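Local coordinates for protein RNA methyltransferase, TrmH family (PDB 2I6D) that probably binds RNA and transfers methyl groups to it as a knotted SpoU-type enzyme of the TrmH family, at residues F28-F42 against F142-R156. Numbering follows the deposited sequence. Where two conformers were deposited one is given.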
# COMPACT_ATOMS: atom_id res chain seq x y z
N PHE A 28 4.13 -0.96 -13.42
CA PHE A 28 2.77 -0.54 -13.05
C PHE A 28 2.60 0.91 -13.43
O PHE A 28 3.60 1.65 -13.54
CB PHE A 28 2.51 -0.77 -11.54
CG PHE A 28 3.28 0.17 -10.63
CD1 PHE A 28 2.68 1.33 -10.15
CD2 PHE A 28 4.60 -0.09 -10.30
CE1 PHE A 28 3.38 2.19 -9.30
CE2 PHE A 28 5.33 0.79 -9.44
CZ PHE A 28 4.71 1.92 -8.95
N ALA A 29 1.35 1.32 -13.64
CA ALA A 29 1.08 2.68 -14.05
C ALA A 29 0.50 3.52 -12.91
O ALA A 29 -0.17 3.01 -11.98
CB ALA A 29 0.12 2.70 -15.26
N VAL A 30 0.73 4.82 -13.02
CA VAL A 30 0.24 5.84 -12.10
C VAL A 30 -0.28 6.98 -12.95
O VAL A 30 0.39 7.40 -13.94
CB VAL A 30 1.37 6.34 -11.17
CG1 VAL A 30 0.89 7.44 -10.17
CG2 VAL A 30 2.01 5.15 -10.40
N GLU A 31 -1.46 7.48 -12.60
CA GLU A 31 -2.11 8.55 -13.37
C GLU A 31 -2.27 9.86 -12.61
O GLU A 31 -2.59 9.90 -11.41
CB GLU A 31 -3.45 8.08 -13.92
CG GLU A 31 -3.36 6.78 -14.74
CD GLU A 31 -4.71 6.45 -15.38
OE1 GLU A 31 -5.47 7.40 -15.65
OE2 GLU A 31 -5.03 5.26 -15.59
N GLY A 32 -2.04 10.94 -13.34
CA GLY A 32 -2.33 12.27 -12.85
C GLY A 32 -1.12 12.97 -12.28
O GLY A 32 -0.25 12.33 -11.73
N PRO A 33 -1.07 14.31 -12.39
CA PRO A 33 0.11 15.04 -11.94
C PRO A 33 0.45 14.90 -10.46
O PRO A 33 1.62 14.95 -10.11
CB PRO A 33 -0.24 16.52 -12.23
CG PRO A 33 -1.72 16.56 -12.54
CD PRO A 33 -2.10 15.18 -13.00
N LYS A 34 -0.56 14.78 -9.60
CA LYS A 34 -0.29 14.78 -8.15
C LYS A 34 0.49 13.51 -7.77
O LYS A 34 1.55 13.57 -7.14
CB LYS A 34 -1.59 14.88 -7.34
CG LYS A 34 -2.28 16.21 -7.42
CD LYS A 34 -3.46 16.30 -6.41
CE LYS A 34 -4.59 17.16 -7.00
NZ LYS A 34 -5.63 17.51 -5.97
N LEU A 35 -0.03 12.37 -8.20
CA LEU A 35 0.57 11.12 -7.86
C LEU A 35 1.87 10.90 -8.63
O LEU A 35 2.84 10.42 -8.04
CB LEU A 35 -0.40 9.95 -8.06
CG LEU A 35 -1.61 9.89 -7.12
CD1 LEU A 35 -2.58 8.86 -7.67
CD2 LEU A 35 -1.21 9.58 -5.69
N VAL A 36 1.91 11.26 -9.91
CA VAL A 36 3.12 11.05 -10.70
C VAL A 36 4.25 11.91 -10.13
O VAL A 36 5.35 11.40 -9.88
CB VAL A 36 2.89 11.32 -12.22
CG1 VAL A 36 4.21 11.31 -12.98
CG2 VAL A 36 1.95 10.24 -12.82
N GLY A 37 3.97 13.19 -9.87
CA GLY A 37 4.95 14.11 -9.29
C GLY A 37 5.52 13.60 -7.98
O GLY A 37 6.73 13.57 -7.76
N GLU A 38 4.65 13.14 -7.10
CA GLU A 38 5.15 12.66 -5.83
C GLU A 38 5.95 11.37 -5.90
O GLU A 38 6.87 11.17 -5.08
CB GLU A 38 4.04 12.51 -4.81
CG GLU A 38 4.64 12.42 -3.41
CD GLU A 38 3.83 13.13 -2.39
OE1 GLU A 38 2.69 13.53 -2.71
OE2 GLU A 38 4.37 13.31 -1.27
N MSE A 39 5.62 10.49 -6.84
CA MSE A 39 6.26 9.17 -6.85
C MSE A 39 7.51 9.09 -7.77
O MSE A 39 8.32 8.17 -7.64
CB MSE A 39 5.23 8.09 -7.20
CG MSE A 39 4.04 8.01 -6.24
SE MSE A 39 2.69 6.69 -6.87
CE MSE A 39 3.76 5.04 -6.73
N LEU A 40 7.66 10.06 -8.68
CA LEU A 40 8.86 10.10 -9.55
C LEU A 40 10.21 9.94 -8.84
O LEU A 40 11.07 9.20 -9.32
CB LEU A 40 8.87 11.35 -10.46
CG LEU A 40 8.08 11.23 -11.77
CD1 LEU A 40 7.82 12.62 -12.38
CD2 LEU A 40 8.77 10.30 -12.78
N PRO A 41 10.44 10.67 -7.73
CA PRO A 41 11.73 10.54 -7.05
C PRO A 41 11.99 9.17 -6.42
O PRO A 41 13.12 8.90 -5.98
CB PRO A 41 11.66 11.59 -5.94
CG PRO A 41 10.58 12.54 -6.36
CD PRO A 41 9.58 11.67 -7.08
N PHE A 42 10.97 8.32 -6.36
CA PHE A 42 11.10 7.09 -5.56
C PHE A 42 10.97 5.78 -6.36
O PHE A 42 11.11 4.68 -5.80
CB PHE A 42 10.07 7.11 -4.44
CG PHE A 42 10.26 8.25 -3.50
CD1 PHE A 42 11.26 8.22 -2.53
CD2 PHE A 42 9.47 9.39 -3.61
CE1 PHE A 42 11.46 9.31 -1.67
CE2 PHE A 42 9.65 10.47 -2.75
CZ PHE A 42 10.64 10.43 -1.78
N PHE A 142 -0.13 -2.24 -5.99
CA PHE A 142 0.25 -1.63 -7.27
C PHE A 142 -0.84 -1.70 -8.32
O PHE A 142 -0.65 -1.28 -9.47
CB PHE A 142 1.57 -2.20 -7.77
CG PHE A 142 2.72 -1.87 -6.85
CD1 PHE A 142 3.17 -0.56 -6.73
CD2 PHE A 142 3.32 -2.87 -6.09
CE1 PHE A 142 4.20 -0.23 -5.86
CE2 PHE A 142 4.37 -2.55 -5.22
CZ PHE A 142 4.81 -1.24 -5.11
N SER A 143 -2.00 -2.23 -7.94
CA SER A 143 -3.17 -2.24 -8.83
C SER A 143 -3.63 -0.77 -8.94
O SER A 143 -3.44 -0.02 -7.99
CB SER A 143 -4.29 -3.12 -8.26
OG SER A 143 -4.77 -2.58 -7.03
N PRO A 144 -4.18 -0.36 -10.10
CA PRO A 144 -4.70 1.00 -10.28
C PRO A 144 -5.66 1.43 -9.17
O PRO A 144 -5.64 2.59 -8.74
CB PRO A 144 -5.48 0.90 -11.58
CG PRO A 144 -4.77 -0.15 -12.36
CD PRO A 144 -4.29 -1.15 -11.35
N LYS A 145 -6.51 0.52 -8.71
CA LYS A 145 -7.49 0.92 -7.71
C LYS A 145 -6.79 1.39 -6.42
O LYS A 145 -7.13 2.46 -5.88
CB LYS A 145 -8.52 -0.18 -7.46
CG LYS A 145 -9.67 0.29 -6.57
CD LYS A 145 -11.03 -0.28 -7.00
CE LYS A 145 -12.18 0.46 -6.30
NZ LYS A 145 -13.54 0.16 -6.91
N VAL A 146 -5.81 0.64 -5.95
CA VAL A 146 -5.06 1.07 -4.77
C VAL A 146 -4.19 2.29 -5.03
O VAL A 146 -4.26 3.26 -4.28
CB VAL A 146 -4.22 -0.05 -4.15
CG1 VAL A 146 -3.38 0.49 -2.95
CG2 VAL A 146 -5.15 -1.22 -3.74
N VAL A 147 -3.40 2.25 -6.11
CA VAL A 147 -2.49 3.35 -6.44
C VAL A 147 -3.21 4.69 -6.50
O VAL A 147 -2.81 5.66 -5.84
CB VAL A 147 -1.76 3.11 -7.80
CG1 VAL A 147 -1.15 4.40 -8.35
CG2 VAL A 147 -0.69 2.02 -7.62
N GLN A 148 -4.27 4.74 -7.30
CA GLN A 148 -4.99 5.98 -7.50
C GLN A 148 -5.64 6.53 -6.22
O GLN A 148 -5.92 7.72 -6.15
CB GLN A 148 -6.02 5.84 -8.62
CG GLN A 148 -5.36 5.56 -9.98
CD GLN A 148 -4.33 6.62 -10.40
OE1 GLN A 148 -3.22 6.28 -10.76
NE2 GLN A 148 -4.72 7.90 -10.37
N ALA A 149 -5.87 5.66 -5.24
CA ALA A 149 -6.47 6.06 -3.97
C ALA A 149 -5.42 6.24 -2.87
O ALA A 149 -5.77 6.44 -1.69
CB ALA A 149 -7.51 5.04 -3.54
N SER A 150 -4.14 6.20 -3.25
CA SER A 150 -3.04 6.16 -2.26
C SER A 150 -2.62 7.53 -1.68
O SER A 150 -1.92 7.57 -0.65
CB SER A 150 -1.82 5.40 -2.85
OG SER A 150 -1.21 6.16 -3.89
N MSE A 151 -3.03 8.63 -2.31
CA MSE A 151 -2.69 9.99 -1.83
C MSE A 151 -1.18 10.23 -1.72
O MSE A 151 -0.74 11.02 -0.87
CB MSE A 151 -3.35 10.30 -0.48
CG MSE A 151 -4.56 11.23 -0.51
SE MSE A 151 -4.51 12.75 0.80
CE MSE A 151 -3.15 12.15 2.08
N GLY A 152 -0.40 9.55 -2.55
CA GLY A 152 1.05 9.68 -2.52
C GLY A 152 1.75 8.81 -1.49
O GLY A 152 2.96 8.92 -1.31
N ALA A 153 0.99 7.94 -0.81
CA ALA A 153 1.58 7.18 0.30
C ALA A 153 2.77 6.28 -0.12
O ALA A 153 3.70 6.02 0.67
CB ALA A 153 0.53 6.36 1.03
N LEU A 154 2.75 5.83 -1.37
CA LEU A 154 3.81 4.96 -1.88
C LEU A 154 5.15 5.67 -2.08
O LEU A 154 6.18 5.02 -2.29
CB LEU A 154 3.37 4.24 -3.15
CG LEU A 154 2.08 3.44 -2.97
CD1 LEU A 154 1.47 3.02 -4.30
CD2 LEU A 154 2.31 2.21 -2.06
N ALA A 155 5.15 6.99 -1.97
CA ALA A 155 6.41 7.73 -1.93
C ALA A 155 7.21 7.44 -0.67
O ALA A 155 8.44 7.52 -0.68
CB ALA A 155 6.16 9.23 -2.10
N ARG A 156 6.53 7.14 0.44
CA ARG A 156 7.20 7.04 1.70
C ARG A 156 6.94 5.75 2.44
O ARG A 156 7.64 5.45 3.39
CB ARG A 156 6.82 8.20 2.60
CG ARG A 156 7.53 9.50 2.29
CD ARG A 156 6.81 10.64 3.00
NE ARG A 156 5.42 10.69 2.56
CZ ARG A 156 5.01 11.34 1.48
NH1 ARG A 156 5.89 12.00 0.73
NH2 ARG A 156 3.73 11.31 1.14
O HOH W 1 -2.91 3.65 -11.70
O HOH W 2 -1.40 0.71 -11.18
O HOH W 3 0.93 13.16 -0.41
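One face of the Phe28 ring receives Phe142 CD1 over its centre, the ring planes inclined at 45°. The Phe42 ring takes Ala155 O over one face, 3.4 Å from CG, with Pro41 CB over the opposite face, toward its rim, and Glu38 O at the edge; alanine's small CB lets this backbone come close. The Gln148 amide suits a strand edge because it both accepts and donates: a bend at chi2 (-57°) turns it to the backbone of Glu31. OE1 takes Glu31 N at 2.8 Å, and NE2 gives a nearly straight bond to Glu31 O. The carboxylate of Glu31 turns elsewhere, to Ser79 and Thr80. Arg156 forms an end-on salt bridge to Glu38 OE2 alone, NH1 (2.8 Å) on the anti side and NH2 above the carboxylate plane, both from the same face; its NE pairs with Asp125. Leu35 parts its methyls, CD1 to Val147 O and Gln148 NE2, CD2 to Gly152 N in the type I' turn Ser150-Ala153, where a CB on Gly152 would jam against the preceding carbonyl O. Val147 CG1 meets Val30 CG2 at 3.8 Å. Strand 27-31, outermost beside strand 87-92, and helix 33-39 thus join the putative substrate-binding domain to the methylase's helix 144-148 and following loop, backed by helix 114-127.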